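PDB 3PY9: protein kinase from Staphylococcus aureus subsp. aureus Mu50, which is the serine/threonine kinase PrkC, a membrane protein whose extracellular PASTA-containing region probably binds muropeptides of the cell wall. Local coordinates for residues A[10-15]-A[22-27]; A[237-242]-A[263-268]. All blocks are in the same frame, centred on the assembly; numbering follows the deposited sequence.

Interaction 1. Residues A[10-15]-A[22-27]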
ATOM      1  N   PRO A  10     -41.480 -28.306  36.538  1.00 38.50           N
ATOM      2  CA  PRO A  10     -41.777 -26.921  36.140  1.00 38.50           C
ATOM      3  C   PRO A  10     -40.795 -26.360  35.100  1.00 38.58           C
ATOM      4  O   PRO A  10     -39.645 -26.809  35.021  1.00 37.99           O
ATOM      5  CB  PRO A  10     -41.620 -26.112  37.449  1.00 38.60           C
ATOM      6  CG  PRO A  10     -41.429 -27.082  38.538  1.00 38.28           C
ATOM      7  CD  PRO A  10     -41.047 -28.398  37.946  1.00 38.65           C
ATOM      8  N   ASP A  11     -41.255 -25.363  34.340  1.00 38.69           N
ATOM      9  CA  ASP A  11     -40.452 -24.712  33.311  1.00 38.74           C
ATOM     10  C   ASP A  11     -39.685 -23.541  33.932  1.00 38.54           C
ATOM     11  O   ASP A  11     -40.281 -22.610  34.486  1.00 38.68           O
ATOM     12  CB  ASP A  11     -41.359 -24.242  32.168  1.00 39.14           C
ATOM     13  CG  ASP A  11     -40.589 -23.576  31.017  1.00 39.77           C
ATOM     14  OD1 ASP A  11     -39.351 -23.678  30.927  1.00 38.94           O
ATOM     15  OD2 ASP A  11     -41.244 -22.947  30.174  1.00 42.33           O
ATOM     16  N   VAL A  12     -38.360 -23.615  33.881  1.00 37.94           N
ATOM     17  CA  VAL A  12     -37.511 -22.525  34.363  1.00 37.76           C
ATOM     18  C   VAL A  12     -36.543 -22.075  33.274  1.00 37.87           C
ATOM     19  O   VAL A  12     -35.613 -21.301  33.530  1.00 38.27           O
ATOM     20  CB  VAL A  12     -36.746 -22.907  35.656  1.00 37.98           C
ATOM     21  CG1 VAL A  12     -37.718 -23.369  36.741  1.00 36.98           C
ATOM     22  CG2 VAL A  12     -35.682 -23.999  35.371  1.00 38.00           C
ATOM     23  N   ILE A  13     -36.773 -22.562  32.057  1.00 37.55           N
ATOM     24  CA  ILE A  13     -35.908 -22.270  30.921  1.00 37.51           C
ATOM     25  C   ILE A  13     -35.856 -20.749  30.700  1.00 37.89           C
ATOM     26  O   ILE A  13     -36.875 -20.068  30.820  1.00 37.91           O
ATOM     27  CB  ILE A  13     -36.385 -23.034  29.646  1.00 37.44           C
ATOM     28  CG1 ILE A  13     -36.476 -24.553  29.904  1.00 36.99           C
ATOM     29  CG2 ILE A  13     -35.518 -22.704  28.418  1.00 36.49           C
ATOM     30  CD1 ILE A  13     -35.199 -25.221  30.386  1.00 36.53           C
ATOM     31  N   GLY A  14     -34.664 -20.224  30.419  1.00 38.04           N
ATOM     32  CA  GLY A  14     -34.467 -18.783  30.262  1.00 38.41           C
ATOM     33  C   GLY A  14     -34.445 -17.987  31.560  1.00 39.13           C
ATOM     34  O   GLY A  14     -34.149 -16.780  31.548  1.00 39.79           O
ATOM     35  N   LYS A  15     -34.746 -18.648  32.679  1.00 39.11           N
ATOM     36  CA  LYS A  15     -34.759 -17.999  33.995  1.00 39.36           C
ATOM     37  C   LYS A  15     -33.383 -18.016  34.669  1.00 39.69           C
ATOM     38  O   LYS A  15     -32.462 -18.694  34.199  1.00 39.84           O
ATOM     39  CB  LYS A  15     -35.793 -18.665  34.907  1.00 39.10           C
ATOM     40  CG  LYS A  15     -37.231 -18.391  34.502  1.00 39.03           C
ATOM     41  CD  LYS A  15     -38.202 -19.088  35.418  1.00 39.33           C
ATOM     42  CE  LYS A  15     -39.621 -18.568  35.244  1.00 40.71           C
ATOM     43  NZ  LYS A  15     -40.099 -18.495  33.815  1.00 40.87           N
ATOM     44  N   GLN A  22     -36.527 -20.778  43.607  1.00 46.74           N
ATOM     45  CA  GLN A  22     -37.845 -20.269  43.992  1.00 47.48           C
ATOM     46  C   GLN A  22     -39.005 -21.071  43.363  1.00 46.93           C
ATOM     47  O   GLN A  22     -39.896 -21.519  44.082  1.00 47.33           O
ATOM     48  CB  GLN A  22     -37.943 -18.778  43.661  1.00 47.93           C
ATOM     49  CG  GLN A  22     -37.227 -17.874  44.649  1.00 50.78           C
ATOM     50  CD  GLN A  22     -38.167 -17.272  45.682  1.00 55.40           C
ATOM     51  OE1 GLN A  22     -37.744 -16.504  46.558  1.00 57.93           O
ATOM     52  NE2 GLN A  22     -39.457 -17.603  45.577  1.00 56.50           N
ATOM     53  N   ILE A  23     -38.995 -21.279  42.045  1.00 46.42           N
ATOM     54  CA  ILE A  23     -40.045 -22.108  41.417  1.00 46.19           C
ATOM     55  C   ILE A  23     -40.008 -23.577  41.886  1.00 45.79           C
ATOM     56  O   ILE A  23     -41.057 -24.191  42.063  1.00 46.07           O
ATOM     57  CB  ILE A  23     -40.044 -22.016  39.847  1.00 46.45           C
ATOM     58  CG1 ILE A  23     -40.554 -20.656  39.358  1.00 46.59           C
ATOM     59  CG2 ILE A  23     -40.922 -23.073  39.215  1.00 46.12           C
ATOM     60  CD1 ILE A  23     -39.472 -19.723  38.922  1.00 47.29           C
ATOM     61  N   PHE A  24     -38.811 -24.136  42.083  1.00 45.49           N
ATOM     62  CA  PHE A  24     -38.679 -25.537  42.513  1.00 44.80           C
ATOM     63  C   PHE A  24     -39.189 -25.753  43.941  1.00 45.09           C
ATOM     64  O   PHE A  24     -39.868 -26.758  44.212  1.00 45.24           O
ATOM     65  CB  PHE A  24     -37.225 -26.048  42.428  1.00 44.45           C
ATOM     66  CG  PHE A  24     -36.663 -26.151  41.017  1.00 42.90           C
ATOM     67  CD1 PHE A  24     -37.479 -26.420  39.924  1.00 41.62           C
ATOM     68  CD2 PHE A  24     -35.299 -26.012  40.808  1.00 40.41           C
ATOM     69  CE1 PHE A  24     -36.941 -26.526  38.626  1.00 42.22           C
ATOM     70  CE2 PHE A  24     -34.750 -26.114  39.527  1.00 41.30           C
ATOM     71  CZ  PHE A  24     -35.569 -26.367  38.430  1.00 41.48           C
ATOM     72  N   ASN A  25     -38.842 -24.839  44.849  1.00 44.80           N
ATOM     73  CA  ASN A  25     -39.229 -24.971  46.254  1.00 45.54           C
ATOM     74  C   ASN A  25     -40.737 -24.921  46.395  1.00 45.72           C
ATOM     75  O   ASN A  25     -41.346 -25.786  47.032  1.00 45.91           O
ATOM     76  CB  ASN A  25     -38.606 -23.868  47.107  1.00 45.77           C
ATOM     77  CG  ASN A  25     -37.130 -24.067  47.342  1.00 46.69           C
ATOM     78  OD1 ASN A  25     -36.592 -25.167  47.142  1.00 48.19           O
ATOM     79  ND2 ASN A  25     -36.459 -23.005  47.779  1.00 45.54           N
ATOM     80  N   LYS A  26     -41.319 -23.899  45.775  1.00 45.91           N
ATOM     81  CA  LYS A  26     -42.759 -23.740  45.665  1.00 46.27           C
ATOM     82  C   LYS A  26     -43.447 -25.020  45.181  1.00 45.59           C
ATOM     83  O   LYS A  26     -44.547 -25.339  45.634  1.00 46.01           O
ATOM     84  CB  LYS A  26     -43.083 -22.530  44.767  1.00 46.75           C
ATOM     85  CG  LYS A  26     -44.227 -22.711  43.741  1.00 49.49           C
ATOM     86  CD  LYS A  26     -45.640 -22.709  44.365  1.00 52.09           C
ATOM     87  CE  LYS A  26     -46.700 -23.211  43.371  1.00 51.21           C
ATOM     88  NZ  LYS A  26     -46.881 -22.266  42.231  1.00 53.94           N
ATOM     89  N   ASN A  27     -42.792 -25.742  44.279  1.00 44.48           N
ATOM     90  CA  ASN A  27     -43.328 -26.982  43.704  1.00 44.00           C
ATOM     91  C   ASN A  27     -42.956 -28.261  44.466  1.00 43.10           C
ATOM     92  O   ASN A  27     -43.133 -29.364  43.943  1.00 43.18           O
ATOM     93  CB  ASN A  27     -42.838 -27.122  42.252  1.00 44.59           C
ATOM     94  CG  ASN A  27     -43.896 -26.753  41.228  1.00 44.52           C
ATOM     95  OD1 ASN A  27     -44.594 -27.623  40.694  1.00 44.93           O
ATOM     96  ND2 ASN A  27     -44.003 -25.471  40.929  1.00 44.27           N
TER

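Interaction 2. Residues A[237-242]-A[263-268]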
ATOM      1  N   VAL A 237      32.160  18.221 -13.920  1.00 39.94           N
ATOM      2  CA  VAL A 237      31.731  19.562 -14.248  1.00 41.02           C
ATOM      3  C   VAL A 237      30.240  19.502 -14.596  1.00 42.43           C
ATOM      4  O   VAL A 237      29.811  18.732 -15.473  1.00 42.40           O
ATOM      5  CB  VAL A 237      32.546  20.126 -15.433  1.00 41.18           C
ATOM      6  CG1 VAL A 237      32.282  21.619 -15.624  1.00 40.82           C
ATOM      7  CG2 VAL A 237      34.049  19.874 -15.232  1.00 40.42           C
ATOM      8  N   TYR A 238      29.451  20.294 -13.882  1.00 43.43           N
ATOM      9  CA  TYR A 238      28.005  20.365 -14.110  1.00 44.75           C
ATOM     10  C   TYR A 238      27.702  21.758 -14.607  1.00 45.71           C
ATOM     11  O   TYR A 238      28.174  22.736 -14.033  1.00 45.79           O
ATOM     12  CB  TYR A 238      27.207  20.075 -12.832  1.00 44.12           C
ATOM     13  CG  TYR A 238      27.585  18.795 -12.126  1.00 44.28           C
ATOM     14  CD1 TYR A 238      26.822  17.636 -12.272  1.00 44.15           C
ATOM     15  CD2 TYR A 238      28.716  18.739 -11.301  1.00 44.72           C
ATOM     16  CE1 TYR A 238      27.180  16.448 -11.606  1.00 44.54           C
ATOM     17  CE2 TYR A 238      29.083  17.571 -10.643  1.00 43.03           C
ATOM     18  CZ  TYR A 238      28.314  16.426 -10.793  1.00 44.56           C
ATOM     19  OH  TYR A 238      28.692  15.274 -10.118  1.00 43.81           O
ATOM     20  N   ILE A 239      26.930  21.833 -15.686  1.00 47.31           N
ATOM     21  CA  ILE A 239      26.613  23.101 -16.350  1.00 48.71           C
ATOM     22  C   ILE A 239      25.106  23.339 -16.348  1.00 49.51           C
ATOM     23  O   ILE A 239      24.335  22.409 -16.566  1.00 50.24           O
ATOM     24  CB  ILE A 239      27.196  23.134 -17.808  1.00 48.51           C
ATOM     25  CG1 ILE A 239      28.641  23.597 -17.797  1.00 48.59           C
ATOM     26  CG2 ILE A 239      26.448  24.075 -18.711  1.00 48.52           C
ATOM     27  CD1 ILE A 239      29.630  22.489 -17.573  1.00 50.20           C
ATOM     28  N   LYS A 240      24.699  24.577 -16.068  1.00 50.71           N
ATOM     29  CA  LYS A 240      23.327  25.044 -16.332  1.00 51.75           C
ATOM     30  C   LYS A 240      23.412  26.158 -17.365  1.00 52.35           C
ATOM     31  O   LYS A 240      23.955  27.213 -17.065  1.00 52.58           O
ATOM     32  CB  LYS A 240      22.656  25.573 -15.064  1.00 51.41           C
ATOM     33  CG  LYS A 240      22.400  24.522 -14.000  1.00 52.17           C
ATOM     34  CD  LYS A 240      21.600  25.075 -12.814  1.00 52.22           C
ATOM     35  CE  LYS A 240      21.420  23.996 -11.747  1.00 53.08           C
ATOM     36  NZ  LYS A 240      21.085  24.541 -10.397  1.00 54.25           N
ATOM     37  N   ASP A 241      22.913  25.915 -18.580  1.00 53.24           N
ATOM     38  CA  ASP A 241      22.915  26.926 -19.660  1.00 54.18           C
ATOM     39  C   ASP A 241      21.721  26.731 -20.607  1.00 55.20           C
ATOM     40  O   ASP A 241      20.700  26.170 -20.197  1.00 55.16           O
ATOM     41  CB  ASP A 241      24.248  26.918 -20.432  1.00 54.08           C
ATOM     42  CG  ASP A 241      24.490  25.614 -21.194  1.00 52.77           C
ATOM     43  OD1 ASP A 241      23.867  24.594 -20.842  1.00 50.79           O
ATOM     44  OD2 ASP A 241      25.311  25.620 -22.140  1.00 52.15           O
ATOM     45  N   LYS A 242      21.844  27.171 -21.864  1.00 56.52           N
ATOM     46  CA  LYS A 242      20.712  27.095 -22.815  1.00 57.77           C
ATOM     47  C   LYS A 242      20.068  25.700 -22.907  1.00 58.17           C
ATOM     48  O   LYS A 242      18.844  25.573 -22.849  1.00 57.96           O
ATOM     49  CB  LYS A 242      21.092  27.634 -24.209  1.00 58.07           C
ATOM     50  CG  LYS A 242      21.621  26.606 -25.239  1.00 59.59           C
ATOM     51  CD  LYS A 242      23.093  26.213 -25.004  1.00 60.92           C
ATOM     52  CE  LYS A 242      23.556  25.036 -25.875  1.00 59.81           C
ATOM     53  NZ  LYS A 242      23.529  25.345 -27.330  1.00 60.21           N
ATOM     54  N   ILE A 263      35.305  25.698 -19.909  1.00 51.86           N
ATOM     55  CA  ILE A 263      33.908  25.299 -19.826  1.00 53.37           C
ATOM     56  C   ILE A 263      33.042  26.122 -20.783  1.00 54.47           C
ATOM     57  O   ILE A 263      32.711  27.269 -20.487  1.00 55.09           O
ATOM     58  CB  ILE A 263      33.374  25.371 -18.381  1.00 53.00           C
ATOM     59  CG1 ILE A 263      34.180  24.445 -17.464  1.00 52.63           C
ATOM     60  CG2 ILE A 263      31.930  24.956 -18.350  1.00 53.28           C
ATOM     61  CD1 ILE A 263      34.036  24.755 -16.006  1.00 51.85           C
ATOM     62  N   PRO A 264      32.708  25.548 -21.956  1.00 55.64           N
ATOM     63  CA  PRO A 264      31.843  26.257 -22.900  1.00 56.39           C
ATOM     64  C   PRO A 264      30.414  26.421 -22.360  1.00 57.21           C
ATOM     65  O   PRO A 264      29.788  25.435 -21.927  1.00 57.24           O
ATOM     66  CB  PRO A 264      31.861  25.354 -24.140  1.00 56.32           C
ATOM     67  CG  PRO A 264      32.190  23.997 -23.614  1.00 55.99           C
ATOM     68  CD  PRO A 264      33.129  24.231 -22.478  1.00 55.48           C
ATOM     69  N   LEU A 265      29.925  27.665 -22.375  1.00 57.99           N
ATOM     70  CA  LEU A 265      28.545  27.984 -21.980  1.00 58.79           C
ATOM     71  C   LEU A 265      27.795  28.748 -23.085  1.00 59.55           C
ATOM     72  O   LEU A 265      28.329  29.702 -23.671  1.00 59.66           O
ATOM     73  CB  LEU A 265      28.526  28.800 -20.681  1.00 58.51           C
ATOM     74  CG  LEU A 265      29.387  28.341 -19.501  1.00 57.91           C
ATOM     75  CD1 LEU A 265      29.533  29.461 -18.510  1.00 56.80           C
ATOM     76  CD2 LEU A 265      28.804  27.107 -18.833  1.00 58.24           C
ATOM     77  N   ARG A 266      26.563  28.323 -23.364  1.00 60.43           N
ATOM     78  CA  ARG A 266      25.702  29.039 -24.310  1.00 61.34           C
ATOM     79  C   ARG A 266      24.410  29.538 -23.646  1.00 61.67           C
ATOM     80  O   ARG A 266      23.607  28.756 -23.124  1.00 61.58           O
ATOM     81  CB  ARG A 266      25.439  28.210 -25.574  1.00 61.54           C
ATOM     82  CG  ARG A 266      26.695  27.922 -26.392  1.00 63.12           C
ATOM     83  CD  ARG A 266      26.415  27.788 -27.891  1.00 65.99           C
ATOM     84  NE  ARG A 266      27.561  28.228 -28.701  1.00 68.70           N
ATOM     85  CZ  ARG A 266      27.780  27.919 -29.986  1.00 69.93           C
ATOM     86  NH1 ARG A 266      26.934  27.141 -30.664  1.00 69.73           N
ATOM     87  NH2 ARG A 266      28.865  28.390 -30.599  1.00 70.44           N
ATOM     88  N   ILE A 267      24.238  30.857 -23.659  1.00 62.12           N
ATOM     89  CA  ILE A 267      23.218  31.531 -22.854  1.00 62.75           C
ATOM     90  C   ILE A 267      22.202  32.281 -23.731  1.00 62.96           C
ATOM     91  O   ILE A 267      22.588  32.990 -24.664  1.00 63.18           O
ATOM     92  CB  ILE A 267      23.879  32.533 -21.864  1.00 62.70           C
ATOM     93  CG1 ILE A 267      25.169  31.949 -21.268  1.00 63.24           C
ATOM     94  CG2 ILE A 267      22.917  32.901 -20.753  1.00 63.13           C
ATOM     95  CD1 ILE A 267      26.348  32.916 -21.226  1.00 62.92           C
ATOM     96  N   GLU A 268      20.913  32.129 -23.421  1.00 63.38           N
ATOM     97  CA  GLU A 268      19.840  32.874 -24.110  1.00 63.57           C
ATOM     98  C   GLU A 268      19.774  34.357 -23.700  1.00 63.31           C
ATOM     99  O   GLU A 268      20.551  34.805 -22.855  1.00 63.64           O
ATOM    100  CB  GLU A 268      18.486  32.214 -23.853  1.00 63.63           C
ATOM    101  CG  GLU A 268      18.196  31.004 -24.724  1.00 64.44           C
ATOM    102  CD  GLU A 268      16.720  30.631 -24.718  1.00 65.45           C
ATOM    103  OE1 GLU A 268      16.330  29.725 -23.944  1.00 65.31           O
ATOM    104  OE2 GLU A 268      15.952  31.262 -25.480  1.00 65.21           O
TER

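Interaction 1. Residues A[10-15]-A[22-27]
Ile23 O receives two N-H groups of Asn27, the backbone N at 3.2 Å from Ile23 O and the side-chain ND2 at 3.4 Å from the same oxygen, both bonds being weak. Asn27 is where the chain leaves helical geometry, and its amide bends back to the last turn of helix 17-26 while Pro10 CG lies 3.7 Å from Asn27 CG, the two side chains running alongside one another in opposite senses. Pro10 also meets the helix through CB, 3.6 Å from Ile23 CG2, and its CG sits at the edge of the Phe24 ring, near the ring plane. In this PASTA domain the segment leading into the helix thus folds back along it. Val12 crosses Phe24 at about a right angle, with Val12 CG1 3.8 Å from Phe24 CE1; the buried Phe24 side chain also touches Val64 and Val66 of strand 63-69. A type II turn from Val12 to Lys15 is closed by Lys15 N to Val12 O at 2.9 Å. From there Lys15 CG, placed beside the backbone N and opposite the carbonyl carbon (chi1 -70°), and an extended chi2 (179°) carry CD across Ile23 CD1, 3.8 Å away.

Interaction 2. Residues A[237-242]-A[263-268]
This is a face-to-face contact between two beta-sheets that gives way at one end to two hydrogen bonds, one between backbones and one from a backbone N-H to a carboxylate, in the C-terminal PASTA-like domain, a member of the E-set clan and so consistent with an immunoglobulin-like sandwich. Strand 233-241 belongs to a five-stranded antiparallel sheet and strand 259-265 pairs with 217-223. The axes of their short segments run 8.4 Å apart and nearly parallel, at 17°, a separation that calls for side chains to fill the gap. Three buried apolar pairs do so. Val237 CG1, set anti to its own backbone nitrogen (chi1 -170°), meets Ile263 CD1 at an oblique crossing. Ile239 lays both CG1 and CD1 against Ile263 CG2, and Ile239 CD1 to Ile263 CG2, at 3.5 Å, is tighter than usual for two carbons. Leu265 CD2 packs 3.7 Å from Ile239 CG1, while Leu265 also touches Val289 of strand 282-290.

Toward the ends of the strands the gap closes: the CA atoms of Lys242 and Ile267 are 5.1 Å apart. Arg266 is held at both its backbone N and O. Lys242 N donates to Arg266 O at 2.7 Å, almost in line with the carbonyl bond. Asp241 OD2 offers its anti lone pair to Arg266 N at 3.2 Å with a nearly straight N-H...O angle of 173°.

Interaction 1 closes long before interaction 2 opens along the chain, and the two share no helix, strand or sheet. Their centres are 101 Å apart and their nearest atoms about 81 Å, on opposite sides of the chain's centre; a radius of gyration of 40 Å for a single chain fits the same extended shape. The 10-15/22-27 contact lies in the first PASTA domain and joins a loop to helix 17-26, whereas the 237-242/263-268 contact joins strands of the all-beta C-terminal domain. Two further PASTA domains come between them, so each contact is internal to its own module, consistent with an extracellular region built as a string of domains.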